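Local coordinates for putative metal resistance protein (PDB 6C29), which probably passes reducing equivalents to periplasmic partner proteins such as ScsC, this chain being the N-terminal tandem immunoglobulin-fold domain of the membrane protein ScsB, at residues R19-L33 with L127-Y141. Sequence-based numbering, arbitrary orientation.
Sequences RATADKSSTGDVKIL and LDLNEPAPADFEWQY
Phe137, in the first turn of the helix, lies against the hairpin of strands 19-24 and 30-33, part of one sheet of an immunoglobulin-fold sandwich. Segment 127-141 leaves the facing sheet, rounds edge strand 19-24 and lays its helix on the hairpin's outer side. Phe137 CG stands anti to its backbone N (chi1 -179°), which carries the ring over the strands: Thr21 OG1 meets its edge in plane, 3.4 Å from Phe137 CE1, while Asp23 CB packs 3.6 Å from Phe137 CE2. One helical turn after Phe137, the Tyr141 ring receives Lys31 CE over its centre, 3.4 Å from the centroid, a CH-pi contact. A bend at chi3 (61°) turns the lysine tip: Lys31 NZ keeps a cation-pi relation to that face and forms a salt bridge with Glu138 OE1 at 3.1 Å, on its syn side but 27° out of the carboxylate plane. Tyr141 OH is hydrogen-bonded to Ile95 O, tying the ring to neighbouring strand 90-97. On the sandwich's inner side, Leu129 and Val30 meet tip to tip, and Leu129 CD2 reaches Ala22 CB at 3.8 Å. A water joins helix to strand, donating to Gln140 OE1 at 2.8 Å and hydrogen-bonded to Thr21 OG1 at 2.9 Å.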
loop_
_atom_site.group_PDB
_atom_site.type_symbol
_atom_site.label_atom_id
_atom_site.label_comp_id
_atom_site.label_asym_id
_atom_site.label_seq_id
_atom_site.Cartn_x
_atom_site.Cartn_y
_atom_site.Cartn_z
ATOM N N ARG A 19 -10.125 3.194 13.267
ATOM C CA ARG A 19 -9.954 2.552 14.560
ATOM C C ARG A 19 -8.580 1.941 14.622
ATOM O O ARG A 19 -8.186 1.285 13.674
ATOM C CB ARG A 19 -11.001 1.458 14.768
ATOM C CG ARG A 19 -10.798 0.630 16.064
ATOM C CD ARG A 19 -11.952 -0.375 16.254
ATOM N NE ARG A 19 -11.798 -1.256 17.420
ATOM C CZ ARG A 19 -11.741 -2.592 17.375
ATOM N NH1 ARG A 19 -11.772 -3.254 16.218
ATOM N NH2 ARG A 19 -11.649 -3.279 18.512
ATOM N N ALA A 20 -7.867 2.134 15.732
ATOM C CA ALA A 20 -6.600 1.481 15.951
ATOM C C ALA A 20 -6.643 0.635 17.208
ATOM O O ALA A 20 -7.227 1.042 18.222
ATOM C CB ALA A 20 -5.486 2.479 16.036
ATOM N N THR A 21 -6.037 -0.539 17.124
ATOM C CA THR A 21 -5.890 -1.452 18.247
ATOM C C THR A 21 -4.446 -1.924 18.283
ATOM O O THR A 21 -3.753 -1.853 17.273
ATOM C CB THR A 21 -6.810 -2.649 18.131
ATOM O OG1 THR A 21 -6.606 -3.293 16.867
ATOM C CG2 THR A 21 -8.262 -2.206 18.284
ATOM N N ALA A 22 -3.974 -2.355 19.436
ATOM C CA ALA A 22 -2.573 -2.683 19.554
ATOM C C ALA A 22 -2.276 -3.677 20.647
ATOM O O ALA A 22 -3.052 -3.844 21.574
ATOM C CB ALA A 22 -1.765 -1.410 19.790
ATOM N N ASP A 23 -1.132 -4.331 20.495
ATOM C CA ASP A 23 -0.612 -5.283 21.469
ATOM C C ASP A 23 0.881 -5.051 21.620
ATOM O O ASP A 23 1.587 -4.926 20.633
ATOM C CB ASP A 23 -0.898 -6.699 21.002
ATOM C CG ASP A 23 -0.607 -7.739 22.059
ATOM O OD1 ASP A 23 -0.315 -7.356 23.209
ATOM O OD2 ASP A 23 -0.674 -8.940 21.732
ATOM N N LYS A 24 1.357 -4.951 22.864
ATOM C CA LYS A 24 2.775 -4.806 23.112
ATOM C C LYS A 24 3.263 -6.087 23.740
ATOM O O LYS A 24 2.705 -6.559 24.727
ATOM C CB LYS A 24 3.088 -3.590 24.003
ATOM C CG LYS A 24 4.591 -3.379 24.189
ATOM C CD LYS A 24 4.961 -1.992 24.726
ATOM C CE LYS A 24 5.066 -1.910 26.211
ATOM N NZ LYS A 24 5.744 -0.624 26.565
ATOM N N SER A 25 4.319 -6.637 23.159
ATOM C CA SER A 25 4.919 -7.861 23.667
ATOM C C SER A 25 5.880 -7.558 24.815
ATOM O O SER A 25 6.242 -6.402 25.054
ATOM C CB SER A 25 5.643 -8.591 22.529
ATOM O OG SER A 25 6.851 -7.923 22.186
ATOM N N SER A 26 6.288 -8.603 25.528
ATOM C CA SER A 26 7.212 -8.450 26.648
ATOM C C SER A 26 8.541 -7.827 26.215
ATOM O O SER A 26 9.234 -7.206 27.021
ATOM C CB SER A 26 7.461 -9.804 27.308
ATOM O OG SER A 26 7.987 -10.731 26.374
ATOM N N THR A 27 8.892 -7.997 24.943
ATOM C CA THR A 27 10.136 -7.455 24.413
ATOM C C THR A 27 10.019 -5.981 24.014
ATOM O O THR A 27 11.012 -5.355 23.641
ATOM C CB THR A 27 10.600 -8.257 23.193
ATOM O OG1 THR A 27 9.560 -8.282 22.210
ATOM C CG2 THR A 27 10.942 -9.681 23.599
ATOM N N GLY A 28 8.806 -5.435 24.070
ATOM C CA GLY A 28 8.587 -4.021 23.801
ATOM C C GLY A 28 8.217 -3.706 22.359
ATOM O O GLY A 28 8.138 -2.535 21.968
ATOM N N ASP A 29 8.011 -4.758 21.572
ATOM C CA ASP A 29 7.553 -4.644 20.184
ATOM C C ASP A 29 6.037 -4.471 20.143
ATOM O O ASP A 29 5.316 -5.187 20.833
ATOM C CB ASP A 29 7.938 -5.874 19.368
ATOM C CG ASP A 29 9.447 -6.048 19.236
ATOM O OD1 ASP A 29 10.194 -5.067 19.477
ATOM O OD2 ASP A 29 9.880 -7.169 18.881
ATOM N N VAL A 30 5.561 -3.526 19.335
ATOM C CA VAL A 30 4.144 -3.234 19.266
ATOM C C VAL A 30 3.596 -3.621 17.891
ATOM O O VAL A 30 4.183 -3.289 16.871
ATOM C CB VAL A 30 3.843 -1.734 19.545
ATOM C CG1 VAL A 30 2.383 -1.508 19.651
ATOM C CG2 VAL A 30 4.522 -1.289 20.835
ATOM N N LYS A 31 2.470 -4.326 17.899
ATOM C CA LYS A 31 1.684 -4.590 16.702
ATOM C C LYS A 31 0.449 -3.705 16.783
ATOM O O LYS A 31 -0.201 -3.638 17.835
ATOM C CB LYS A 31 1.287 -6.065 16.627
ATOM C CG LYS A 31 2.454 -6.976 16.319
ATOM C CD LYS A 31 2.115 -8.457 16.485
ATOM C CE LYS A 31 1.015 -8.953 15.580
ATOM N NZ LYS A 31 0.872 -10.415 15.803
ATOM N N ILE A 32 0.151 -3.026 15.678
ATOM C CA ILE A 32 -0.973 -2.107 15.568
ATOM C C ILE A 32 -1.792 -2.487 14.338
ATOM O O ILE A 32 -1.230 -2.756 13.272
ATOM C CB ILE A 32 -0.468 -0.672 15.446
ATOM C CG1 ILE A 32 0.304 -0.292 16.707
ATOM C CG2 ILE A 32 -1.592 0.294 15.228
ATOM C CD1 ILE A 32 1.364 0.682 16.418
ATOM N N LEU A 33 -3.111 -2.488 14.472
ATOM C CA LEU A 33 -4.002 -2.609 13.341
ATOM C C LEU A 33 -4.730 -1.322 13.177
ATOM O O LEU A 33 -5.399 -0.875 14.100
ATOM C CB LEU A 33 -5.028 -3.728 13.526
ATOM C CG LEU A 33 -4.509 -5.134 13.310
ATOM C CD1 LEU A 33 -5.553 -6.141 13.729
ATOM C CD2 LEU A 33 -4.157 -5.347 11.829
ATOM N N LEU A 127 -3.295 5.225 22.340
ATOM C CA LEU A 127 -3.314 3.801 22.723
ATOM C C LEU A 127 -2.646 3.595 24.076
ATOM O O LEU A 127 -1.515 4.030 24.295
ATOM C CB LEU A 127 -2.605 2.950 21.668
ATOM C CG LEU A 127 -3.241 2.935 20.270
ATOM C CD1 LEU A 127 -2.221 2.551 19.214
ATOM C CD2 LEU A 127 -4.386 1.970 20.289
ATOM N N ASP A 128 -3.357 2.916 24.982
ATOM C CA ASP A 128 -2.818 2.570 26.293
ATOM C C ASP A 128 -2.348 1.126 26.257
ATOM O O ASP A 128 -3.149 0.205 26.311
ATOM C CB ASP A 128 -3.870 2.792 27.381
ATOM C CG ASP A 128 -3.334 2.522 28.801
ATOM O OD1 ASP A 128 -2.188 2.043 28.952
ATOM O OD2 ASP A 128 -4.078 2.790 29.776
ATOM N N LEU A 129 -1.039 0.935 26.137
ATOM C CA LEU A 129 -0.491 -0.393 25.919
ATOM C C LEU A 129 -0.418 -1.229 27.206
ATOM O O LEU A 129 -0.029 -2.395 27.161
ATOM C CB LEU A 129 0.892 -0.279 25.285
ATOM C CG LEU A 129 0.947 0.464 23.947
ATOM C CD1 LEU A 129 2.358 0.596 23.411
ATOM C CD2 LEU A 129 0.100 -0.253 22.940
ATOM N N ASN A 130 -0.863 -0.665 28.326
ATOM C CA ASN A 130 -0.989 -1.433 29.562
ATOM C C ASN A 130 -2.311 -2.172 29.625
ATOM O O ASN A 130 -2.523 -2.994 30.515
ATOM C CB ASN A 130 -0.878 -0.521 30.785
ATOM C CG ASN A 130 0.550 -0.177 31.135
ATOM O OD1 ASN A 130 1.475 -0.949 30.868
ATOM N ND2 ASN A 130 0.742 0.991 31.747
ATOM N N GLU A 131 -3.218 -1.816 28.718
ATOM C CA GLU A 131 -4.479 -2.515 28.568
ATOM C C GLU A 131 -4.297 -3.645 27.545
ATOM O O GLU A 131 -3.510 -3.523 26.600
ATOM C CB GLU A 131 -5.579 -1.552 28.129
ATOM C CG GLU A 131 -5.831 -0.381 29.073
ATOM C CD GLU A 131 -6.491 -0.789 30.384
ATOM O OE1 GLU A 131 -6.806 -1.985 30.556
ATOM O OE2 GLU A 131 -6.703 0.097 31.243
ATOM N N PRO A 132 -5.017 -4.747 27.741
ATOM C CA PRO A 132 -4.924 -5.885 26.829
ATOM C C PRO A 132 -5.496 -5.573 25.453
ATOM O O PRO A 132 -6.438 -4.788 25.330
ATOM C CB PRO A 132 -5.745 -6.968 27.532
ATOM C CG PRO A 132 -6.707 -6.212 28.394
ATOM C CD PRO A 132 -5.962 -4.991 28.840
ATOM N N ALA A 133 -4.873 -6.138 24.432
ATOM C CA ALA A 133 -5.423 -6.087 23.090
ATOM C C ALA A 133 -6.815 -6.709 23.117
ATOM O O ALA A 133 -7.094 -7.569 23.950
ATOM C CB ALA A 133 -4.529 -6.820 22.109
ATOM N N PRO A 134 -7.694 -6.277 22.204
ATOM C CA PRO A 134 -9.005 -6.932 22.137
ATOM C C PRO A 134 -8.879 -8.443 21.957
ATOM O O PRO A 134 -7.864 -8.942 21.466
ATOM C CB PRO A 134 -9.657 -6.288 20.902
ATOM C CG PRO A 134 -8.944 -4.993 20.722
ATOM C CD PRO A 134 -7.534 -5.232 21.177
ATOM N N ALA A 135 -9.920 -9.173 22.330
ATOM C CA ALA A 135 -9.869 -10.635 22.353
ATOM C C ALA A 135 -9.441 -11.266 21.021
ATOM O O ALA A 135 -8.682 -12.241 20.988
ATOM C CB ALA A 135 -11.224 -11.194 22.760
ATOM N N ASP A 136 -9.930 -10.726 19.917
ATOM C CA ASP A 136 -9.607 -11.352 18.650
ATOM C C ASP A 136 -8.579 -10.583 17.845
ATOM O O ASP A 136 -8.578 -10.638 16.618
ATOM C CB ASP A 136 -10.874 -11.577 17.864
ATOM C CG ASP A 136 -11.522 -10.312 17.409
ATOM O OD1 ASP A 136 -11.079 -9.200 17.763
ATOM O OD2 ASP A 136 -12.517 -10.465 16.681
ATOM N N PHE A 137 -7.683 -9.905 18.551
ATOM C CA PHE A 137 -6.639 -9.113 17.886
ATOM C C PHE A 137 -5.740 -9.964 16.993
ATOM O O PHE A 137 -5.456 -9.555 15.864
ATOM C CB PHE A 137 -5.803 -8.370 18.930
ATOM C CG PHE A 137 -4.731 -7.517 18.343
ATOM C CD1 PHE A 137 -5.015 -6.252 17.880
ATOM C CD2 PHE A 137 -3.421 -7.970 18.282
ATOM C CE1 PHE A 137 -4.033 -5.465 17.352
ATOM C CE2 PHE A 137 -2.416 -7.166 17.758
ATOM C CZ PHE A 137 -2.718 -5.925 17.294
ATOM N N GLU A 138 -5.277 -11.117 17.478
ATOM C CA GLU A 138 -4.332 -11.958 16.722
ATOM C C GLU A 138 -5.006 -12.468 15.431
ATOM O O GLU A 138 -4.406 -12.444 14.341
ATOM C CB GLU A 138 -3.836 -13.116 17.597
ATOM C CG GLU A 138 -2.719 -13.957 16.991
ATOM C CD GLU A 138 -1.371 -13.221 16.874
ATOM O OE1 GLU A 138 -1.248 -12.081 17.386
ATOM O OE2 GLU A 138 -0.426 -13.795 16.270
ATOM N N TRP A 139 -6.270 -12.857 15.530
ATOM C CA TRP A 139 -7.029 -13.248 14.352
ATOM C C TRP A 139 -7.185 -12.086 13.385
ATOM O O TRP A 139 -6.998 -12.274 12.165
ATOM C CB TRP A 139 -8.409 -13.766 14.752
ATOM C CG TRP A 139 -9.297 -14.133 13.593
ATOM C CD1 TRP A 139 -9.282 -15.300 12.861
ATOM C CD2 TRP A 139 -10.349 -13.325 13.039
ATOM N NE1 TRP A 139 -10.259 -15.248 11.877
ATOM C CE2 TRP A 139 -10.921 -14.053 11.966
ATOM C CE3 TRP A 139 -10.855 -12.062 13.337
ATOM C CZ2 TRP A 139 -12.007 -13.563 11.215
ATOM C CZ3 TRP A 139 -11.927 -11.574 12.572
ATOM C CH2 TRP A 139 -12.483 -12.329 11.534
ATOM N N GLN A 140 -7.576 -10.915 13.888
ATOM C CA GLN A 140 -7.704 -9.746 13.029
ATOM C C GLN A 140 -6.370 -9.433 12.370
ATOM O O GLN A 140 -6.354 -9.132 11.192
ATOM C CB GLN A 140 -8.204 -8.505 13.804
ATOM C CG GLN A 140 -9.696 -8.537 14.234
ATOM C CD GLN A 140 -10.277 -7.118 14.345
ATOM O OE1 GLN A 140 -9.547 -6.116 14.253
ATOM N NE2 GLN A 140 -11.589 -7.029 14.516
ATOM N N TYR A 141 -5.269 -9.547 13.108
ATOM C CA TYR A 141 -3.950 -9.220 12.552
ATOM C C TYR A 141 -3.600 -10.219 11.441
ATOM O O TYR A 141 -3.087 -9.823 10.378
ATOM C CB TYR A 141 -2.861 -9.243 13.643
ATOM C CG TYR A 141 -1.720 -8.355 13.299
ATOM C CD1 TYR A 141 -0.710 -8.773 12.472
ATOM C CD2 TYR A 141 -1.660 -7.063 13.810
ATOM C CE1 TYR A 141 0.296 -7.927 12.146
ATOM C CE2 TYR A 141 -0.664 -6.208 13.486
ATOM C CZ TYR A 141 0.326 -6.647 12.671
ATOM O OH TYR A 141 1.378 -5.826 12.304
HETATM O O HOH W 1 -11.360 -5.864 17.726
HETATM O O HOH W 2 -8.255 -5.714 16.721
HETATM O O HOH W 3 -2.142 -4.081 24.350
HETATM O O HOH W 4 -0.145 -4.579 25.248
HETATM O O HOH W 5 -0.363 -11.985 14.240
#